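Local coordinates for protein polyphenol oxidase, chloroplastic (Malus domestica, PDB 6ELV) that catalyses, as the full-length enzyme, the oxidation of mono- and o-diphenols to o-diquinones, the present chain being its separately expressed C-terminal domain, at residues 29-34 with 121-126; 59-64 with 129-134; 66-71 with 82-87. All coordinates share one frame; numbering follows the deposited sequence. Where two conformers were deposited one is given.

Contact 1 of 3, residues 29-34 with 121-126; sequences VKRPKQ and DSVVVT
Val29 and Val123 exchange two backbone hydrogen bonds, Val29 N to Val123 O at 2.8 Å and Val123 N back to Val29 O at 3.0 Å, which makes them a hydrogen-bonded pair of antiparallel strands. The first is almost straight, 175° at the hydrogen. One step on, Lys30 and Ser122 form a non-hydrogen-bonded pair, and beyond it Arg31 N donates to Asp121 O (3.0 Å). There the pairing of strand 25-30 with strand 122-131 in the five-stranded mixed sheet ends. A water also donates to Asp121 O at 2.8 Å, so Asp121 O takes two donors; the water's bond to Arg31 O is weak. Arg31 CB lies 3.5 Å from Asp121 O. Asp121 itself pairs with Lys39. On the buried face Val29 CG2, anti to the carbonyl carbon, meets Val125 CG2 at 3.7 Å, the two side chains crossing at a slant. Ile139 and Ile141 of the facing sheet close over Val29. The guanidinium of Arg31 makes a salt bridge with Glu47, and its NH1 holds the carbonyl oxygens of Glu118 and Asp120; since Asp120 is a calcium ligand, Arg31 probably helps position the loop behind the metal site.

Contact 2 of 3, residues 59-64 with 129-134; sequences DVAVKF and PKFGAV
A classic beta bulge marks this end of the antiparallel pairing between strands 62-70 and 122-131: Lys130 and Phe131 both face Lys63. Lys63 O accepts from Lys130 N at 2.9 Å and from Phe131 N at 3.2 Å, the latter lying in the carbonyl plane on a lone pair, the former tilted 26° from it. Lys63 N in turn donates to Phe131 O (2.9 Å). Past the bulge Phe64 and Pro129 form a non-hydrogen-bonded pair, with Phe64 CB against Pro129 CA. The Phe131 ring lies across the Lys63 side chain, whose CB sits over one face, 3.7 Å from the ring centroid in a CH-pi contact. Phe131 chi1 of 49°, with CG between the backbone N and the carbonyl carbon, turns the ring over onto strand 62-70, where Ala61 O lies at its edge, 3.4 Å from Phe131 CD1. Lys63 runs on alongside Lys130. Gly132 CA passes close to Ala61 O (3.3 Å) and to Val60 CG1. On the face toward strand 48-57, Val134 packs obliquely on Val62 and meets Phe64. By accepting two N-H groups, Lys63 O satisfies the extra amide that the bulge puts into strand 122-131, and Lys63 CB packs on the ring face while NZ is paired with Asp65 in a salt bridge.

Contact 3 of 3, residues 66-71 with 82-87; sequences VYVNDV and EFAGSF. With CA (calcium ion), chain B.
The beta hairpin of strands 62-70 and 82-89 is joined here, at the edge of the five-stranded sheet, and its first strand runs on to a calcium site. Val68 and Glu82 exchange both backbone bonds, Val68 N to Glu82 O and Glu82 N to Val68 O, each 2.9 Å. Tyr67 and Phe83 follow as a non-hydrogen-bonded pair whose rings meet in a T-shaped (edge-to-face) stack: the edge of Phe83 is turned toward the face of Tyr67, centroids 5.6 Å apart and planes at 70°. Phe83 CD1 stands over the Tyr67 ring near its rim, while Tyr67 CE2 reaches Phe83 CB at 3.7 Å. With CG anti to the backbone N (chi1 176°), the Phe83 ring also leans forward along its own strand, one face over Gly85 N.

Next comes a classic beta bulge, Ala84 and Gly85 both opposite Val66. Val66 O takes a firm bond from Ala84 N (2.8 Å) and a weak one from Gly85 N, and Val66 N donates to Gly85 O. Within the bulge the Ala84 methyl points toward strand 62-70 and touches Val68 CG2 on the buried face, where Leu106 and Leu111 also touch it.

At the far end Asp70 grips the calcium ion with both carboxylate oxygens, OD1 and OD2 each 2.5 Å from the metal. Asp72 and Asp120 complete the protein ligands, and two waters also bind the ion. Asn69 ND2 donates to Asp70 O from above the carbonyl plane, a bond that would help steady the backbone of this metal ligand.

Overall arrangement
From the N terminus, strand 25-30 follows the short strand 11-12 into the five-stranded sheet and is paired when residues 121-126 return, so contact 1 closes a loop of 86 intervening residues. Strand 62-70 lies within that span; its start pairs with residues 129-134 in contact 2, whose segments alternate with those of contact 1. The hairpin of contact 3 closes a short loop and nests inside both longer ones. Contacts 1 and 2 share strand 122-131 and sit about 26 Å apart between centres, on opposite sides of the chain's centre. Contact 3 bonds to contact 1 through Tyr67 and Asn69, and to contact 2 through Phe64 and Phe87, joining neighbouring strands across one sheet.

Contact 1 of 3, residues 29-34 with 121-126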
loop_
_atom_site.group_PDB
_atom_site.type_symbol
_atom_site.label_atom_id
_atom_site.label_comp_id
_atom_site.label_asym_id
_atom_site.label_seq_id
_atom_site.Cartn_x
_atom_site.Cartn_y
_atom_site.Cartn_z
ATOM N N VAL A 29 -5.798 5.022 4.661
ATOM C CA VAL A 29 -6.548 3.874 4.160
ATOM C C VAL A 29 -7.397 3.320 5.297
ATOM O O VAL A 29 -6.878 3.009 6.374
ATOM C CB VAL A 29 -5.608 2.799 3.582
ATOM C CG1 VAL A 29 -6.410 1.658 2.981
ATOM C CG2 VAL A 29 -4.698 3.412 2.533
ATOM N N LYS A 30 -8.695 3.193 5.056
ATOM C CA LYS A 30 -9.589 2.652 6.069
ATOM C C LYS A 30 -9.388 1.152 6.220
ATOM O O LYS A 30 -9.152 0.431 5.240
ATOM C CB LYS A 30 -11.035 2.928 5.680
ATOM C CG LYS A 30 -11.380 4.395 5.682
ATOM C CD LYS A 30 -12.817 4.603 5.261
ATOM C CE LYS A 30 -13.154 6.083 5.203
ATOM N NZ LYS A 30 -14.459 6.327 4.533
ATOM N N ARG A 31 -9.474 0.685 7.462
ATOM C CA ARG A 31 -9.515 -0.736 7.736
ATOM C C ARG A 31 -10.887 -1.277 7.350
ATOM O O ARG A 31 -11.807 -0.506 7.069
ATOM C CB ARG A 31 -9.150 -0.985 9.195
ATOM C CG ARG A 31 -7.698 -0.657 9.470
ATOM C CD ARG A 31 -7.377 -0.867 10.920
ATOM N NE ARG A 31 -7.326 -2.285 11.246
ATOM C CZ ARG A 31 -7.329 -2.759 12.482
ATOM N NH1 ARG A 31 -7.439 -1.930 13.522
ATOM N NH2 ARG A 31 -7.242 -4.065 12.680
ATOM N N PRO A 32 -11.047 -2.604 7.287
ATOM C CA PRO A 32 -12.329 -3.167 6.854
ATOM C C PRO A 32 -13.462 -2.754 7.782
ATOM O O PRO A 32 -13.282 -2.564 8.988
ATOM C CB PRO A 32 -12.085 -4.682 6.901
ATOM C CG PRO A 32 -10.601 -4.820 6.743
ATOM C CD PRO A 32 -10.050 -3.665 7.516
ATOM N N LYS A 33 -14.653 -2.636 7.196
ATOM C CA LYS A 33 -15.803 -2.078 7.906
ATOM C C LYS A 33 -16.134 -2.835 9.192
ATOM O O LYS A 33 -16.582 -2.225 10.171
ATOM C CB LYS A 33 -17.012 -2.063 6.971
ATOM C CG LYS A 33 -17.328 -3.421 6.365
ATOM C CD LYS A 33 -18.406 -3.330 5.293
ATOM C CE LYS A 33 -18.700 -4.694 4.675
ATOM N NZ LYS A 33 -19.568 -4.598 3.463
ATOM N N GLN A 34 -15.921 -4.156 9.214
ATOM C CA GLN A 34 -16.236 -4.941 10.405
ATOM C C GLN A 34 -15.389 -4.526 11.597
ATOM O O GLN A 34 -15.808 -4.706 12.745
ATOM C CB GLN A 34 -16.036 -6.434 10.133
ATOM C CG GLN A 34 -17.014 -7.043 9.146
ATOM C CD GLN A 34 -16.509 -6.993 7.718
ATOM O OE1 GLN A 34 -15.513 -6.329 7.411
ATOM N NE2 GLN A 34 -17.194 -7.703 6.835
ATOM N N ASP A 121 -9.083 2.911 13.323
ATOM C CA ASP A 121 -9.998 2.603 12.227
ATOM C C ASP A 121 -9.366 2.772 10.850
ATOM O O ASP A 121 -9.968 2.353 9.854
ATOM C CB ASP A 121 -11.246 3.485 12.301
ATOM C CG ASP A 121 -12.207 3.039 13.380
ATOM O OD1 ASP A 121 -12.358 1.817 13.581
ATOM O OD2 ASP A 121 -12.814 3.907 14.032
ATOM N N SER A 122 -8.185 3.378 10.770
ATOM C CA SER A 122 -7.490 3.583 9.510
ATOM C C SER A 122 -6.008 3.589 9.819
ATOM O O SER A 122 -5.608 3.667 10.979
ATOM C CB SER A 122 -7.881 4.918 8.885
ATOM O OG SER A 122 -7.580 5.988 9.762
ATOM N N VAL A 123 -5.194 3.503 8.761
ATOM C CA VAL A 123 -3.740 3.568 8.853
ATOM C C VAL A 123 -3.239 4.463 7.732
ATOM O O VAL A 123 -3.968 4.784 6.793
ATOM C CB VAL A 123 -3.079 2.176 8.770
ATOM C CG1 VAL A 123 -3.563 1.286 9.909
ATOM C CG2 VAL A 123 -3.352 1.525 7.402
ATOM N N VAL A 124 -1.970 4.854 7.822
ATOM C CA VAL A 124 -1.319 5.575 6.735
ATOM C C VAL A 124 -0.413 4.621 5.977
ATOM O O VAL A 124 0.464 3.977 6.574
ATOM C CB VAL A 124 -0.527 6.782 7.253
ATOM C CG1 VAL A 124 0.260 7.427 6.113
ATOM C CG2 VAL A 124 -1.473 7.795 7.891
ATOM N N VAL A 125 -0.606 4.549 4.665
ATOM C CA VAL A 125 0.219 3.740 3.779
ATOM C C VAL A 125 1.105 4.683 2.984
ATOM O O VAL A 125 0.610 5.641 2.376
ATOM C CB VAL A 125 -0.645 2.877 2.845
ATOM C CG1 VAL A 125 0.229 2.092 1.869
ATOM C CG2 VAL A 125 -1.494 1.907 3.682
ATOM N N THR A 126 2.402 4.390 2.968
ATOM C CA THR A 126 3.388 5.160 2.225
ATOM C C THR A 126 3.940 4.290 1.106
ATOM O O THR A 126 4.337 3.145 1.347
ATOM C CB THR A 126 4.518 5.608 3.164
ATOM O OG1 THR A 126 3.985 6.449 4.196
ATOM C CG2 THR A 126 5.586 6.406 2.436
HETATM O O HOH W 1 -12.660 1.997 9.088
#

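Contact 2 of 3, residues 59-64 with 129-134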
loop_
_atom_site.group_PDB
_atom_site.type_symbol
_atom_site.label_atom_id
_atom_site.label_comp_id
_atom_site.label_asym_id
_atom_site.label_seq_id
_atom_site.Cartn_x
_atom_site.Cartn_y
_atom_site.Cartn_z
ATOM N N ASP A 59 9.171 -3.600 -20.241
ATOM C CA ASP A 59 10.601 -3.411 -20.475
ATOM C C ASP A 59 11.244 -2.400 -19.531
ATOM O O ASP A 59 12.421 -2.069 -19.712
ATOM C CB ASP A 59 10.905 -3.081 -21.946
ATOM C CG ASP A 59 10.293 -1.769 -22.417
ATOM O OD1 ASP A 59 9.838 -0.953 -21.593
ATOM O OD2 ASP A 59 10.268 -1.558 -23.645
ATOM N N VAL A 60 10.510 -1.927 -18.526
ATOM C CA VAL A 60 11.023 -0.999 -17.524
ATOM C C VAL A 60 11.086 -1.756 -16.202
ATOM O O VAL A 60 10.058 -2.237 -15.714
ATOM C CB VAL A 60 10.114 0.236 -17.404
ATOM C CG1 VAL A 60 10.547 1.119 -16.230
ATOM C CG2 VAL A 60 10.095 1.028 -18.710
ATOM N N ALA A 61 12.275 -1.855 -15.604
ATOM C CA ALA A 61 12.368 -2.415 -14.259
ATOM C C ALA A 61 11.609 -1.516 -13.294
ATOM O O ALA A 61 11.740 -0.287 -13.346
ATOM C CB ALA A 61 13.826 -2.495 -13.813
ATOM N N VAL A 62 10.803 -2.116 -12.424
ATOM C CA VAL A 62 10.003 -1.355 -11.475
ATOM C C VAL A 62 10.251 -1.882 -10.075
ATOM O O VAL A 62 10.267 -3.100 -9.847
ATOM C CB VAL A 62 8.504 -1.399 -11.824
ATOM C CG1 VAL A 62 7.666 -0.783 -10.698
ATOM C CG2 VAL A 62 8.257 -0.679 -13.126
ATOM N N LYS A 63 10.437 -0.961 -9.135
ATOM C CA LYS A 63 10.435 -1.312 -7.726
ATOM C C LYS A 63 9.850 -0.160 -6.936
ATOM O O LYS A 63 10.237 0.997 -7.137
ATOM C CB LYS A 63 11.843 -1.584 -7.220
ATOM C CG LYS A 63 11.881 -1.955 -5.744
ATOM C CD LYS A 63 13.226 -2.549 -5.392
ATOM C CE LYS A 63 13.159 -3.404 -4.150
ATOM N NZ LYS A 63 13.182 -2.568 -2.947
ATOM N N PHE A 64 8.941 -0.485 -6.026
ATOM C CA PHE A 64 8.515 0.454 -5.007
ATOM C C PHE A 64 8.319 -0.300 -3.704
ATOM O O PHE A 64 7.953 -1.481 -3.695
ATOM C CB PHE A 64 7.277 1.284 -5.411
ATOM C CG PHE A 64 5.989 0.505 -5.575
ATOM C CD1 PHE A 64 5.174 0.217 -4.481
ATOM C CD2 PHE A 64 5.554 0.138 -6.840
ATOM C CE1 PHE A 64 3.979 -0.456 -4.643
ATOM C CE2 PHE A 64 4.359 -0.538 -7.018
ATOM C CZ PHE A 64 3.567 -0.838 -5.917
ATOM N N PRO A 129 8.728 5.042 -4.364
ATOM C CA PRO A 129 9.283 4.553 -5.623
ATOM C C PRO A 129 10.800 4.505 -5.538
ATOM O O PRO A 129 11.444 5.408 -4.988
ATOM C CB PRO A 129 8.794 5.576 -6.655
ATOM C CG PRO A 129 8.667 6.845 -5.868
ATOM C CD PRO A 129 8.177 6.404 -4.490
ATOM N N LYS A 130 11.362 3.432 -6.079
ATOM C CA LYS A 130 12.804 3.244 -6.151
ATOM C C LYS A 130 13.325 3.313 -7.574
ATOM O O LYS A 130 14.356 3.940 -7.818
ATOM C CB LYS A 130 13.204 1.917 -5.492
ATOM C CG LYS A 130 12.772 1.803 -4.032
ATOM C CD LYS A 130 13.382 2.901 -3.185
ATOM C CE LYS A 130 14.879 2.727 -3.042
ATOM N NZ LYS A 130 15.423 3.557 -1.930
ATOM N N PHE A 131 12.625 2.693 -8.516
ATOM C CA PHE A 131 12.950 2.866 -9.919
ATOM C C PHE A 131 11.752 2.460 -10.757
ATOM O O PHE A 131 10.925 1.644 -10.341
ATOM C CB PHE A 131 14.253 2.173 -10.346
ATOM C CG PHE A 131 14.370 0.750 -9.914
ATOM C CD1 PHE A 131 13.754 -0.260 -10.639
ATOM C CD2 PHE A 131 15.130 0.409 -8.800
ATOM C CE1 PHE A 131 13.877 -1.596 -10.258
ATOM C CE2 PHE A 131 15.268 -0.924 -8.422
ATOM C CZ PHE A 131 14.645 -1.928 -9.157
ATOM N N GLY A 132 11.663 3.071 -11.929
ATOM C CA GLY A 132 10.658 2.751 -12.913
ATOM C C GLY A 132 9.393 3.576 -12.813
ATOM O O GLY A 132 8.887 3.812 -11.713
ATOM N N ALA A 133 8.859 3.988 -13.957
ATOM C CA ALA A 133 7.572 4.669 -14.006
ATOM C C ALA A 133 6.456 3.661 -13.785
ATOM O O ALA A 133 6.398 2.633 -14.460
ATOM C CB ALA A 133 7.392 5.324 -15.371
ATOM N N VAL A 134 5.571 3.952 -12.839
ATOM C CA VAL A 134 4.496 3.033 -12.500
ATOM C C VAL A 134 3.264 3.832 -12.099
ATOM O O VAL A 134 3.365 4.880 -11.453
ATOM C CB VAL A 134 4.954 2.026 -11.418
ATOM C CG1 VAL A 134 5.263 2.717 -10.104
ATOM C CG2 VAL A 134 3.912 0.934 -11.213
#

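Contact 3 of 3, residues 66-71 with 82-87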
loop_
_atom_site.group_PDB
_atom_site.type_symbol
_atom_site.label_atom_id
_atom_site.label_comp_id
_atom_site.label_asym_id
_atom_site.label_seq_id
_atom_site.Cartn_x
_atom_site.Cartn_y
_atom_site.Cartn_z
ATOM N N VAL A 66 6.662 -0.372 0.333
ATOM C CA VAL A 66 5.421 -0.026 1.011
ATOM C C VAL A 66 5.662 -0.026 2.511
ATOM O O VAL A 66 6.207 -0.998 3.054
ATOM C CB VAL A 66 4.306 -1.026 0.664
ATOM C CG1 VAL A 66 2.986 -0.602 1.302
ATOM C CG2 VAL A 66 4.165 -1.171 -0.845
ATOM N N TYR A 67 5.241 1.054 3.168
ATOM C CA TYR A 67 5.351 1.212 4.612
ATOM C C TYR A 67 3.986 1.568 5.189
ATOM O O TYR A 67 3.118 2.104 4.497
ATOM C CB TYR A 67 6.362 2.312 4.989
ATOM C CG TYR A 67 7.783 1.993 4.601
ATOM C CD1 TYR A 67 8.203 2.069 3.276
ATOM C CD2 TYR A 67 8.714 1.626 5.560
ATOM C CE1 TYR A 67 9.506 1.778 2.930
ATOM C CE2 TYR A 67 10.019 1.335 5.217
ATOM C CZ TYR A 67 10.404 1.397 3.897
ATOM O OH TYR A 67 11.705 1.107 3.547
ATOM N N VAL A 68 3.812 1.299 6.478
ATOM C CA VAL A 68 2.576 1.630 7.181
ATOM C C VAL A 68 2.925 2.346 8.478
ATOM O O VAL A 68 3.909 2.002 9.141
ATOM C CB VAL A 68 1.758 0.345 7.463
ATOM C CG1 VAL A 68 0.495 0.645 8.261
ATOM C CG2 VAL A 68 1.383 -0.331 6.159
ATOM N N ASN A 69 2.098 3.318 8.865
ATOM C CA ASN A 69 2.247 3.948 10.169
ATOM C C ASN A 69 0.881 4.257 10.757
ATOM O O ASN A 69 -0.129 4.295 10.058
ATOM C CB ASN A 69 3.161 5.200 10.169
ATOM C CG ASN A 69 2.577 6.403 9.435
ATOM O OD1 ASN A 69 2.849 6.609 8.251
ATOM N ND2 ASN A 69 1.826 7.239 10.144
ATOM N N ASP A 70 0.895 4.504 12.067
ATOM C CA ASP A 70 -0.299 4.850 12.823
ATOM C C ASP A 70 -0.828 6.197 12.339
ATOM O O ASP A 70 -0.080 7.182 12.260
ATOM C CB ASP A 70 0.098 4.887 14.303
ATOM C CG ASP A 70 -1.070 5.075 15.245
ATOM O OD1 ASP A 70 -1.840 6.046 15.068
ATOM O OD2 ASP A 70 -1.188 4.280 16.211
ATOM N N VAL A 71 -2.126 6.233 12.022
ATOM C CA VAL A 71 -2.772 7.421 11.481
ATOM C C VAL A 71 -2.670 8.628 12.402
ATOM O O VAL A 71 -2.776 9.767 11.941
ATOM C CB VAL A 71 -4.237 7.082 11.129
ATOM C CG1 VAL A 71 -5.057 6.839 12.393
ATOM C CG2 VAL A 71 -4.849 8.157 10.245
ATOM N N GLU A 82 6.749 1.615 9.194
ATOM C CA GLU A 82 7.164 0.225 9.304
ATOM C C GLU A 82 7.033 -0.443 7.947
ATOM O O GLU A 82 5.959 -0.404 7.340
ATOM C CB GLU A 82 6.240 -0.495 10.283
ATOM C CG GLU A 82 6.658 -1.895 10.580
ATOM C CD GLU A 82 7.945 -1.949 11.372
ATOM O OE1 GLU A 82 8.240 -0.986 12.117
ATOM O OE2 GLU A 82 8.671 -2.956 11.229
ATOM N N PHE A 83 8.107 -1.094 7.505
ATOM C CA PHE A 83 8.123 -1.748 6.207
ATOM C C PHE A 83 7.104 -2.881 6.155
ATOM O O PHE A 83 7.073 -3.757 7.027
ATOM C CB PHE A 83 9.526 -2.299 5.952
ATOM C CG PHE A 83 9.642 -3.085 4.680
ATOM C CD1 PHE A 83 9.621 -2.448 3.442
ATOM C CD2 PHE A 83 9.770 -4.462 4.703
ATOM C CE1 PHE A 83 9.726 -3.173 2.257
ATOM C CE2 PHE A 83 9.876 -5.184 3.504
ATOM C CZ PHE A 83 9.857 -4.528 2.297
ATOM N N ALA A 84 6.302 -2.890 5.089
ATOM C CA ALA A 84 5.289 -3.917 4.869
ATOM C C ALA A 84 5.585 -4.844 3.695
ATOM O O ALA A 84 5.101 -5.988 3.697
ATOM C CB ALA A 84 3.916 -3.275 4.649
ATOM N N GLY A 85 6.328 -4.392 2.694
ATOM C CA GLY A 85 6.605 -5.208 1.526
ATOM C C GLY A 85 6.986 -4.335 0.354
ATOM O O GLY A 85 7.056 -3.114 0.462
ATOM N N SER A 86 7.237 -4.988 -0.774
ATOM C CA SER A 86 7.705 -4.304 -1.973
ATOM C C SER A 86 7.079 -4.934 -3.196
ATOM O O SER A 86 6.772 -6.129 -3.210
ATOM C CB SER A 86 9.218 -4.437 -2.176
ATOM O OG SER A 86 9.935 -3.924 -1.081
ATOM N N PHE A 87 6.907 -4.119 -4.230
ATOM C CA PHE A 87 6.573 -4.604 -5.558
ATOM C C PHE A 87 7.813 -4.493 -6.437
ATOM O O PHE A 87 8.437 -3.429 -6.490
ATOM C CB PHE A 87 5.471 -3.770 -6.207
ATOM C CG PHE A 87 5.171 -4.229 -7.590
ATOM C CD1 PHE A 87 4.408 -5.364 -7.784
ATOM C CD2 PHE A 87 5.739 -3.603 -8.689
ATOM C CE1 PHE A 87 4.169 -5.833 -9.044
ATOM C CE2 PHE A 87 5.510 -4.074 -9.953
ATOM C CZ PHE A 87 4.726 -5.194 -10.136
HETATM CA CA CA B . -3.334 5.265 16.955
HETATM O O HOH W 2 -4.589 5.732 19.029
HETATM O O HOH W 3 -2.939 3.378 18.408
#